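Local coordinates for protein PfkB family carbohydrate kinase (Listeria grayi DSM 20601, PDB 4GM6) that probably phosphorylates a sugar or related carbohydrate, as a kinase of the PfkB family whose own substrate is not established, at residues V153-L163 and I185-W196; A105-Y113 and V125-R136. All coordinates share one frame; numbering follows the deposited sequence.

A chain of the PfkB carbohydrate kinase family illustrates how a Rossmann-like core and a small sheet beside it are joined. Interaction 1 (153-163 with 185-196) lies in the core, its centre about 8 Å from the centre of the chain; interaction 2 (105-113 with 125-136) belongs to the outlying sheet, about 18 Å from that centre. The centres of the two are about 16 Å apart, yet the contacts touch: Leu163 CD1 packs 3.7 Å from Phe134 CD2, and Ile159 CG2 lies 3.7 Å from Arg129 NH1. In this family the sugar pocket generally lies between the core and the small sheet, which acts as a lid, so the pair probably borders that region.

Interaction 1 of 2, residues V153-L163 and I185-W196; sequences VLHVSGITIAL and ISFDMNYRAKLW
His155 and Ser186 face each other as a bridge pair of neighbouring parallel strands, and the His155 side chain can be followed outward atom by atom. Its CB lies 4.0 Å from Ser186 CB. With CG anti to the backbone N (chi1 177°), ND1 is brought to Ser186 OG at 2.6 Å in a nearly straight hydrogen bond (167°), the hydroxyl coming in at the ring edge. CE1 passes on to Asp188 CB, 3.9 Å away, and at the tip NE2 meets a water that donates to Asp188 OD2. Both ring nitrogens thus have partners, which should limit rotation of the imidazole.

On the other side of the sheet the Phe187 ring reaches the start of the weakly bonded helix 158-163, with CE1 and CZ near Gly158 N: Val156 CG1 touches its CD1 at 3.6 Å, and Ile161 CD1 abuts CZ at the ring edge. Further along, Ala162 CB sits over the centre of the six-membered ring of Trp196, 3.4 Å from the centroid, a CH-pi contact, while Leu195 CD1 packs against the same methyl. Ile159 CD1 rests over one face of the Arg192 guanidinium, offset toward the rim.

Four backbone bonds pair the strands, the last from Gly158 N to Asp188 O. Ser157 caps the helix, its OG accepting from Ile159 N and also bonding Glu59. Helix 165-180 packs on the Leu154 and Val156 face, and its passage between strands 153-157 and 184-188 makes this the right-handed beta-alpha-beta crossover of the Rossmann-like core found in PfkB kinases.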
loop_
_atom_site.group_PDB
_atom_site.type_symbol
_atom_site.label_atom_id
_atom_site.label_comp_id
_atom_site.label_asym_id
_atom_site.label_seq_id
_atom_site.Cartn_x
_atom_site.Cartn_y
_atom_site.Cartn_z
ATOM N N VAL C 153 4.025 18.955 38.537
ATOM C CA VAL C 153 3.551 19.939 37.573
ATOM C C VAL C 153 2.172 19.593 37.009
ATOM O O VAL C 153 1.852 18.424 36.776
ATOM C CB VAL C 153 4.551 20.132 36.408
ATOM C CG1 VAL C 153 3.903 20.916 35.275
ATOM C CG2 VAL C 153 5.816 20.834 36.886
ATOM N N LEU C 154 1.397 20.633 36.754
ATOM C CA LEU C 154 0.148 20.519 36.048
ATOM C C LEU C 154 0.265 21.282 34.762
ATOM O O LEU C 154 0.660 22.444 34.739
ATOM C CB LEU C 154 -1.004 21.096 36.853
ATOM C CG LEU C 154 -2.298 21.165 36.057
ATOM C CD1 LEU C 154 -3.483 21.075 36.936
ATOM C CD2 LEU C 154 -2.370 22.378 35.172
ATOM N N HIS C 155 -0.083 20.610 33.679
ATOM C CA HIS C 155 0.016 21.214 32.359
ATOM C C HIS C 155 -1.337 21.270 31.652
ATOM O O HIS C 155 -2.100 20.300 31.667
ATOM C CB HIS C 155 0.998 20.428 31.472
ATOM C CG HIS C 155 1.089 20.956 30.071
ATOM N ND1 HIS C 155 1.884 22.032 29.734
ATOM C CD2 HIS C 155 0.462 20.579 28.930
ATOM C CE1 HIS C 155 1.750 22.289 28.444
ATOM N NE2 HIS C 155 0.885 21.429 27.935
ATOM N N VAL C 156 -1.615 22.405 31.015
ATOM C CA VAL C 156 -2.820 22.554 30.208
ATOM C C VAL C 156 -2.596 23.582 29.096
ATOM O O VAL C 156 -1.584 24.312 29.104
ATOM C CB VAL C 156 -4.068 22.883 31.059
ATOM C CG1 VAL C 156 -3.970 24.277 31.682
ATOM C CG2 VAL C 156 -5.329 22.725 30.216
ATOM N N SER C 157 -3.499 23.593 28.108
ATOM C CA SER C 157 -3.356 24.498 26.973
ATOM C C SER C 157 -4.625 25.302 26.716
ATOM O O SER C 157 -5.707 24.966 27.220
ATOM C CB SER C 157 -2.971 23.720 25.708
ATOM O OG SER C 157 -4.117 23.280 24.993
ATOM N N GLY C 158 -4.480 26.365 25.925
ATOM C CA GLY C 158 -5.614 27.193 25.528
ATOM C C GLY C 158 -6.651 26.475 24.683
ATOM O O GLY C 158 -7.745 26.993 24.462
ATOM N N ILE C 159 -6.312 25.284 24.197
ATOM C CA ILE C 159 -7.248 24.509 23.381
ATOM C C ILE C 159 -8.394 24.023 24.252
ATOM O O ILE C 159 -9.573 24.182 23.914
ATOM C CB ILE C 159 -6.548 23.316 22.701
ATOM C CG1 ILE C 159 -5.661 23.823 21.561
ATOM C CG2 ILE C 159 -7.564 22.318 22.172
ATOM C CD1 ILE C 159 -4.678 22.797 21.050
ATOM N N THR C 160 -8.037 23.466 25.402
ATOM C CA THR C 160 -9.026 22.933 26.320
ATOM C C THR C 160 -9.965 24.005 26.877
ATOM O O THR C 160 -11.182 23.838 26.884
ATOM C CB THR C 160 -8.323 22.196 27.461
ATOM O OG1 THR C 160 -7.664 21.054 26.908
ATOM C CG2 THR C 160 -9.322 21.756 28.511
ATOM N N ILE C 161 -9.407 25.117 27.335
ATOM C CA ILE C 161 -10.243 26.139 27.965
ATOM C C ILE C 161 -11.169 26.828 26.959
ATOM O O ILE C 161 -12.142 27.465 27.342
ATOM C CB ILE C 161 -9.397 27.186 28.707
ATOM C CG1 ILE C 161 -8.386 27.824 27.748
ATOM C CG2 ILE C 161 -8.700 26.541 29.891
ATOM C CD1 ILE C 161 -7.689 29.051 28.294
ATOM N N ALA C 162 -10.869 26.682 25.673
ATOM C CA ALA C 162 -11.689 27.268 24.612
ATOM C C ALA C 162 -12.911 26.403 24.276
ATOM O O ALA C 162 -13.850 26.863 23.621
ATOM C CB ALA C 162 -10.847 27.487 23.353
ATOM N N LEU C 163 -12.900 25.150 24.714
ATOM C CA LEU C 163 -13.915 24.211 24.246
ATOM C C LEU C 163 -15.291 24.494 24.839
ATOM O O LEU C 163 -16.318 24.323 24.178
ATOM C CB LEU C 163 -13.475 22.763 24.493
ATOM C CG LEU C 163 -12.282 22.292 23.644
ATOM C CD1 LEU C 163 -11.926 20.841 23.934
ATOM C CD2 LEU C 163 -12.550 22.476 22.156
ATOM N N ILE C 185 2.528 25.347 37.752
ATOM C CA ILE C 185 1.528 25.432 36.693
ATOM C C ILE C 185 2.169 25.710 35.331
ATOM O O ILE C 185 2.824 26.737 35.132
ATOM C CB ILE C 185 0.461 26.492 37.034
ATOM C CG1 ILE C 185 -0.096 26.220 38.452
ATOM C CG2 ILE C 185 -0.663 26.490 35.998
ATOM C CD1 ILE C 185 -0.600 24.825 38.679
ATOM N N SER C 186 1.987 24.772 34.411
ATOM C CA SER C 186 2.458 24.905 33.033
ATOM C C SER C 186 1.283 25.190 32.119
ATOM O O SER C 186 0.313 24.426 32.076
ATOM C CB SER C 186 3.138 23.620 32.568
ATOM O OG SER C 186 3.359 23.647 31.162
ATOM N N PHE C 187 1.379 26.284 31.373
ATOM C CA PHE C 187 0.302 26.680 30.473
ATOM C C PHE C 187 0.826 26.937 29.070
ATOM O O PHE C 187 1.849 27.595 28.877
ATOM C CB PHE C 187 -0.427 27.923 31.022
ATOM C CG PHE C 187 -1.679 28.271 30.266
ATOM C CD1 PHE C 187 -2.765 27.377 30.284
ATOM C CD2 PHE C 187 -1.776 29.460 29.523
ATOM C CE1 PHE C 187 -3.923 27.690 29.596
ATOM C CE2 PHE C 187 -2.933 29.779 28.837
ATOM C CZ PHE C 187 -4.003 28.903 28.865
ATOM N N ASP C 188 0.121 26.381 28.092
ATOM C CA ASP C 188 0.462 26.542 26.700
ATOM C C ASP C 188 -0.644 27.397 26.059
ATOM O O ASP C 188 -1.766 26.915 25.880
ATOM C CB ASP C 188 0.513 25.141 26.074
ATOM C CG ASP C 188 0.769 25.160 24.586
ATOM O OD1 ASP C 188 1.063 26.248 24.041
ATOM O OD2 ASP C 188 0.670 24.072 23.962
ATOM N N MET C 189 -0.341 28.657 25.726
ATOM C CA MET C 189 -1.347 29.560 25.142
ATOM C C MET C 189 -2.132 28.863 24.022
ATOM O O MET C 189 -3.360 28.806 24.050
ATOM C CB MET C 189 -0.683 30.806 24.556
ATOM C CG MET C 189 0.147 31.600 25.548
ATOM S SD MET C 189 -0.866 32.633 26.619
ATOM C CE MET C 189 -1.316 33.984 25.529
ATOM N N ASN C 190 -1.407 28.368 23.026
ATOM C CA ASN C 190 -1.998 27.544 21.979
ATOM C C ASN C 190 -3.343 28.100 21.526
ATOM O O ASN C 190 -4.370 27.419 21.587
ATOM C CB ASN C 190 -2.153 26.100 22.466
ATOM C CG ASN C 190 -1.641 25.091 21.459
ATOM O OD1 ASN C 190 -1.856 25.237 20.256
ATOM N ND2 ASN C 190 -0.950 24.060 21.946
ATOM N N TYR C 191 -3.330 29.354 21.085
ATOM C CA TYR C 191 -4.542 29.995 20.609
ATOM C C TYR C 191 -4.921 29.418 19.257
ATOM O O TYR C 191 -4.063 29.213 18.404
ATOM C CB TYR C 191 -4.351 31.507 20.494
ATOM C CG TYR C 191 -5.491 32.174 19.763
ATOM C CD1 TYR C 191 -6.730 32.332 20.375
ATOM C CD2 TYR C 191 -5.343 32.618 18.452
ATOM C CE1 TYR C 191 -7.785 32.927 19.713
ATOM C CE2 TYR C 191 -6.395 33.213 17.779
ATOM C CZ TYR C 191 -7.613 33.366 18.415
ATOM O OH TYR C 191 -8.671 33.962 17.760
ATOM N N ARG C 192 -6.203 29.134 19.062
ATOM C CA ARG C 192 -6.653 28.565 17.793
ATOM C C ARG C 192 -7.765 29.420 17.198
ATOM O O ARG C 192 -8.837 29.564 17.789
ATOM C CB ARG C 192 -7.118 27.117 17.983
ATOM C CG ARG C 192 -6.002 26.155 18.361
ATOM C CD ARG C 192 -4.954 26.067 17.263
ATOM N NE ARG C 192 -3.796 25.260 17.653
ATOM C CZ ARG C 192 -3.753 23.928 17.604
ATOM N NH1 ARG C 192 -4.811 23.236 17.194
ATOM N NH2 ARG C 192 -2.650 23.284 17.973
ATOM N N ALA C 193 -7.496 30.014 16.039
ATOM C CA ALA C 193 -8.487 30.865 15.392
ATOM C C ALA C 193 -9.799 30.094 15.293
ATOM O O ALA C 193 -10.866 30.623 15.600
ATOM C CB ALA C 193 -8.005 31.289 14.009
ATOM N N LYS C 194 -9.694 28.833 14.876
ATOM C CA LYS C 194 -10.853 27.957 14.686
ATOM C C LYS C 194 -11.757 27.841 15.912
ATOM O O LYS C 194 -12.964 27.651 15.773
ATOM C CB LYS C 194 -10.400 26.558 14.243
ATOM C CG LYS C 194 -10.329 26.356 12.733
ATOM C CD LYS C 194 -9.347 27.307 12.057
ATOM C CE LYS C 194 -9.165 26.971 10.581
ATOM N NZ LYS C 194 -8.819 25.533 10.360
ATOM N N LEU C 195 -11.186 27.953 17.108
ATOM C CA LEU C 195 -11.953 27.695 18.332
ATOM C C LEU C 195 -12.683 28.891 18.912
ATOM O O LEU C 195 -13.701 28.718 19.585
ATOM C CB LEU C 195 -11.077 27.060 19.418
ATOM C CG LEU C 195 -10.648 25.610 19.180
ATOM C CD1 LEU C 195 -9.921 25.063 20.399
ATOM C CD2 LEU C 195 -11.862 24.758 18.852
ATOM N N TRP C 196 -12.106 30.087 18.769
ATOM C CA TRP C 196 -12.708 31.305 19.329
ATOM C C TRP C 196 -12.155 32.651 18.846
ATOM O O TRP C 196 -11.075 32.726 18.281
ATOM C CB TRP C 196 -12.687 31.247 20.838
ATOM C CG TRP C 196 -11.354 30.995 21.364
ATOM C CD1 TRP C 196 -10.227 30.775 20.652
ATOM C CD2 TRP C 196 -10.990 30.910 22.731
ATOM N NE1 TRP C 196 -9.177 30.567 21.493
ATOM C CE2 TRP C 196 -9.624 30.636 22.778
ATOM C CE3 TRP C 196 -11.693 31.029 23.921
ATOM C CZ2 TRP C 196 -8.950 30.492 23.959
ATOM C CZ3 TRP C 196 -11.026 30.884 25.084
ATOM C CH2 TRP C 196 -9.669 30.621 25.105
HETATM O O HOH W 1 0.128 21.706 25.046
HETATM O O HOH W 2 -7.091 28.188 21.685
#

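Interaction 2 of 2, residues A105-Y113 and V125-R136; sequences AGDRLGTYY and VVYDRQHSSFAR
Arg108 and Asp128 are brought together by two torsions: CG of Arg108 lies between its backbone N and carbonyl carbon (chi1 79°) and the chain bends at chi3 (-68°), bringing the guanidinium edge to Asp128 O, beside the start of the 129-132 turn. There NH1 and NH2 both donate end-on to Asp128 O, at 2.9 Å from NH1, with the oxygen near the guanidinium plane. Thr111 N gives that oxygen a third bond, from well above the carbonyl plane. NH2 also forms a salt bridge of 3.3 Å with Asp128 OD2, the two flat groups being 30° apart.

The same aspartate's OD2 accepts a hydrogen bond from a water that also bonds Thr111 OG1 and Tyr113 OH. Beyond it the strands pair antiparallel, with Tyr113 N bonded to Val126 O and Val126 N to Tyr113 O. On the opposite face of this hairpin, Tyr112 and Tyr127 lie side by side pointing the same way, Tyr127 CD2 resting 3.4 Å from Tyr112 CB, and Val125 CG1 fits against Tyr112 CD1.

Toward the other end Ser133 N bonds Arg108 O at 2.9 Å, tying the start of the short helix 133-136 to the incoming chain. Ser132 caps that helix through Ala135 N, and its hydroxyl also bonds Glu32.

Arg108 NE reaches Asp128 of the second subunit, and the reverse pair completes a reciprocal set of salt bridges. The two close Arg108 NH2 groups lie among the Asp128 carboxylates, which would probably balance their charge, so the charged pair that joins these segments also joins two subunits.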
loop_
_atom_site.group_PDB
_atom_site.type_symbol
_atom_site.label_atom_id
_atom_site.label_comp_id
_atom_site.label_asym_id
_atom_site.label_seq_id
_atom_site.Cartn_x
_atom_site.Cartn_y
_atom_site.Cartn_z
ATOM N N ALA C 105 -17.738 8.585 28.419
ATOM C CA ALA C 105 -19.066 9.192 28.342
ATOM C C ALA C 105 -19.311 9.812 26.970
ATOM O O ALA C 105 -18.372 9.974 26.175
ATOM C CB ALA C 105 -19.240 10.235 29.435
ATOM N N GLY C 106 -20.571 10.149 26.691
ATOM C CA GLY C 106 -20.937 10.761 25.412
ATOM C C GLY C 106 -20.918 9.804 24.225
ATOM O O GLY C 106 -20.922 8.585 24.405
ATOM N N ASP C 107 -20.855 10.367 23.017
ATOM C CA ASP C 107 -21.220 9.653 21.786
ATOM C C ASP C 107 -20.140 9.524 20.732
ATOM O O ASP C 107 -20.294 8.745 19.779
ATOM C CB ASP C 107 -22.384 10.369 21.103
ATOM C CG ASP C 107 -23.677 10.254 21.875
ATOM O OD1 ASP C 107 -23.964 9.162 22.421
ATOM O OD2 ASP C 107 -24.410 11.264 21.923
ATOM N N ARG C 108 -19.085 10.323 20.834
ATOM C CA ARG C 108 -18.112 10.325 19.744
ATOM C C ARG C 108 -16.750 10.853 20.137
ATOM O O ARG C 108 -16.633 11.713 21.014
ATOM C CB ARG C 108 -18.654 11.115 18.538
ATOM C CG ARG C 108 -18.555 12.631 18.665
ATOM C CD ARG C 108 -19.191 13.349 17.480
ATOM N NE ARG C 108 -18.411 13.124 16.268
ATOM C CZ ARG C 108 -17.350 13.837 15.922
ATOM N NH1 ARG C 108 -16.955 14.851 16.689
ATOM N NH2 ARG C 108 -16.689 13.544 14.801
ATOM N N LEU C 109 -15.721 10.340 19.472
ATOM C CA LEU C 109 -14.387 10.896 19.598
ATOM C C LEU C 109 -14.220 11.987 18.544
ATOM O O LEU C 109 -14.587 11.788 17.395
ATOM C CB LEU C 109 -13.333 9.809 19.382
ATOM C CG LEU C 109 -11.898 10.242 19.706
ATOM C CD1 LEU C 109 -11.681 10.210 21.211
ATOM C CD2 LEU C 109 -10.881 9.358 18.992
ATOM N N GLY C 110 -13.675 13.133 18.941
ATOM C CA GLY C 110 -13.396 14.216 18.009
ATOM C C GLY C 110 -12.346 13.807 16.990
ATOM O O GLY C 110 -11.451 13.012 17.285
ATOM N N THR C 111 -12.448 14.344 15.781
ATOM C CA THR C 111 -11.502 14.002 14.741
ATOM C C THR C 111 -11.101 15.264 14.022
ATOM O O THR C 111 -11.690 16.316 14.241
ATOM C CB THR C 111 -12.104 13.012 13.699
ATOM O OG1 THR C 111 -13.216 13.623 13.021
ATOM C CG2 THR C 111 -12.587 11.733 14.379
ATOM N N TYR C 112 -10.073 15.162 13.182
ATOM C CA TYR C 112 -9.814 16.187 12.200
ATOM C C TYR C 112 -9.096 15.569 11.019
ATOM O O TYR C 112 -8.465 14.529 11.144
ATOM C CB TYR C 112 -9.064 17.405 12.779
ATOM C CG TYR C 112 -7.604 17.214 13.131
ATOM C CD1 TYR C 112 -6.602 17.622 12.261
ATOM C CD2 TYR C 112 -7.231 16.663 14.347
ATOM C CE1 TYR C 112 -5.266 17.476 12.591
ATOM C CE2 TYR C 112 -5.900 16.508 14.688
ATOM C CZ TYR C 112 -4.926 16.923 13.812
ATOM O OH TYR C 112 -3.601 16.770 14.159
ATOM N N TYR C 113 -9.250 16.201 9.865
ATOM C CA TYR C 113 -8.718 15.693 8.627
ATOM C C TYR C 113 -7.549 16.585 8.275
ATOM O O TYR C 113 -7.644 17.801 8.398
ATOM C CB TYR C 113 -9.790 15.778 7.542
ATOM C CG TYR C 113 -10.976 14.896 7.807
ATOM C CD1 TYR C 113 -11.050 13.622 7.252
ATOM C CD2 TYR C 113 -12.026 15.324 8.624
ATOM C CE1 TYR C 113 -12.136 12.801 7.493
ATOM C CE2 TYR C 113 -13.113 14.501 8.874
ATOM C CZ TYR C 113 -13.154 13.239 8.301
ATOM O OH TYR C 113 -14.227 12.404 8.516
ATOM N N VAL C 125 -6.258 21.815 7.104
ATOM C CA VAL C 125 -6.982 21.041 8.115
ATOM C C VAL C 125 -8.491 21.291 8.063
ATOM O O VAL C 125 -8.944 22.388 7.707
ATOM C CB VAL C 125 -6.460 21.352 9.534
ATOM C CG1 VAL C 125 -7.410 20.814 10.584
ATOM C CG2 VAL C 125 -5.077 20.746 9.727
ATOM N N VAL C 126 -9.269 20.263 8.392
ATOM C CA VAL C 126 -10.715 20.403 8.557
ATOM C C VAL C 126 -11.073 19.740 9.875
ATOM O O VAL C 126 -10.917 18.532 10.030
ATOM C CB VAL C 126 -11.509 19.707 7.432
ATOM C CG1 VAL C 126 -13.004 19.983 7.588
ATOM C CG2 VAL C 126 -11.034 20.179 6.072
ATOM N N TYR C 127 -11.541 20.521 10.839
ATOM C CA TYR C 127 -11.886 19.942 12.126
ATOM C C TYR C 127 -13.248 19.243 12.100
ATOM O O TYR C 127 -14.193 19.686 11.431
ATOM C CB TYR C 127 -11.772 20.988 13.258
ATOM C CG TYR C 127 -10.343 21.073 13.781
ATOM C CD1 TYR C 127 -9.463 22.050 13.327
ATOM C CD2 TYR C 127 -9.862 20.134 14.697
ATOM C CE1 TYR C 127 -8.150 22.107 13.790
ATOM C CE2 TYR C 127 -8.557 20.184 15.166
ATOM C CZ TYR C 127 -7.702 21.165 14.706
ATOM O OH TYR C 127 -6.394 21.196 15.165
ATOM N N ASP C 128 -13.338 18.139 12.828
ATOM C CA ASP C 128 -14.617 17.485 13.063
ATOM C C ASP C 128 -14.678 17.085 14.534
ATOM O O ASP C 128 -14.908 15.915 14.873
ATOM C CB ASP C 128 -14.788 16.261 12.157
ATOM C CG ASP C 128 -16.209 15.694 12.214
ATOM O OD1 ASP C 128 -17.105 16.338 12.817
ATOM O OD2 ASP C 128 -16.440 14.607 11.653
ATOM N N ARG C 129 -14.490 18.080 15.400
ATOM C CA ARG C 129 -14.259 17.866 16.820
ATOM C C ARG C 129 -15.425 18.359 17.672
ATOM O O ARG C 129 -15.546 17.986 18.830
ATOM C CB ARG C 129 -12.956 18.554 17.268
ATOM C CG ARG C 129 -13.055 20.075 17.384
ATOM C CD ARG C 129 -11.762 20.705 17.884
ATOM N NE ARG C 129 -11.339 20.151 19.167
ATOM C CZ ARG C 129 -10.084 20.170 19.619
ATOM N NH1 ARG C 129 -9.794 19.638 20.800
ATOM N NH2 ARG C 129 -9.115 20.708 18.888
ATOM N N GLN C 130 -16.302 19.176 17.102
ATOM C CA GLN C 130 -17.481 19.595 17.853
ATOM C C GLN C 130 -18.328 18.391 18.248
ATOM O O GLN C 130 -18.331 17.356 17.569
ATOM C CB GLN C 130 -18.346 20.563 17.051
ATOM C CG GLN C 130 -17.801 21.974 16.958
ATOM C CD GLN C 130 -18.678 22.864 16.103
ATOM O OE1 GLN C 130 -19.886 22.961 16.326
ATOM N NE2 GLN C 130 -18.077 23.514 15.111
ATOM N N HIS C 131 -19.057 18.553 19.342
ATOM C CA HIS C 131 -20.000 17.546 19.839
ATOM C C HIS C 131 -19.320 16.262 20.303
ATOM O O HIS C 131 -19.985 15.262 20.543
ATOM C CB HIS C 131 -21.073 17.217 18.797
ATOM C CG HIS C 131 -21.690 18.420 18.157
ATOM N ND1 HIS C 131 -22.694 19.152 18.756
ATOM C CD2 HIS C 131 -21.460 19.008 16.958
ATOM C CE1 HIS C 131 -23.048 20.143 17.959
ATOM N NE2 HIS C 131 -22.315 20.080 16.862
ATOM N N SER C 132 -18.003 16.289 20.443
ATOM C CA SER C 132 -17.297 15.146 21.009
ATOM C C SER C 132 -17.677 14.940 22.483
ATOM O O SER C 132 -18.189 15.853 23.140
ATOM C CB SER C 132 -15.778 15.318 20.855
ATOM O OG SER C 132 -15.291 16.332 21.735
ATOM N N SER C 133 -17.424 13.742 23.003
ATOM C CA SER C 133 -17.606 13.464 24.431
ATOM C C SER C 133 -16.916 14.518 25.294
ATOM O O SER C 133 -17.506 15.068 26.233
ATOM C CB SER C 133 -17.057 12.077 24.777
ATOM O OG SER C 133 -17.692 11.068 24.001
ATOM N N PHE C 134 -15.651 14.784 24.998
ATOM C CA PHE C 134 -14.905 15.761 25.777
ATOM C C PHE C 134 -15.553 17.139 25.687
ATOM O O PHE C 134 -15.778 17.801 26.699
ATOM C CB PHE C 134 -13.456 15.841 25.315
ATOM C CG PHE C 134 -12.574 16.607 26.260
ATOM C CD1 PHE C 134 -11.755 15.942 27.150
ATOM C CD2 PHE C 134 -12.589 17.993 26.274
ATOM C CE1 PHE C 134 -10.943 16.638 28.022
ATOM C CE2 PHE C 134 -11.781 18.703 27.149
ATOM C CZ PHE C 134 -10.954 18.022 28.024
ATOM N N ALA C 135 -15.863 17.559 24.464
ATOM C CA ALA C 135 -16.448 18.877 24.242
ATOM C C ALA C 135 -17.779 19.051 24.965
ATOM O O ALA C 135 -18.040 20.107 25.540
ATOM C CB ALA C 135 -16.610 19.146 22.752
ATOM N N ARG C 136 -18.624 18.024 24.944
ATOM C CA ARG C 136 -19.949 18.153 25.552
ATOM C C ARG C 136 -19.988 17.801 27.040
ATOM O O ARG C 136 -21.032 17.890 27.681
ATOM C CB ARG C 136 -20.974 17.334 24.763
ATOM C CG ARG C 136 -21.180 17.889 23.360
ATOM C CD ARG C 136 -22.018 16.988 22.472
ATOM N NE ARG C 136 -23.417 16.954 22.884
ATOM C CZ ARG C 136 -23.986 15.907 23.464
ATOM N NH1 ARG C 136 -23.274 14.806 23.691
ATOM N NH2 ARG C 136 -25.263 15.957 23.814
HETATM O O HOH W 3 -20.966 13.137 22.996
HETATM O O HOH W 4 -14.775 12.525 11.088
#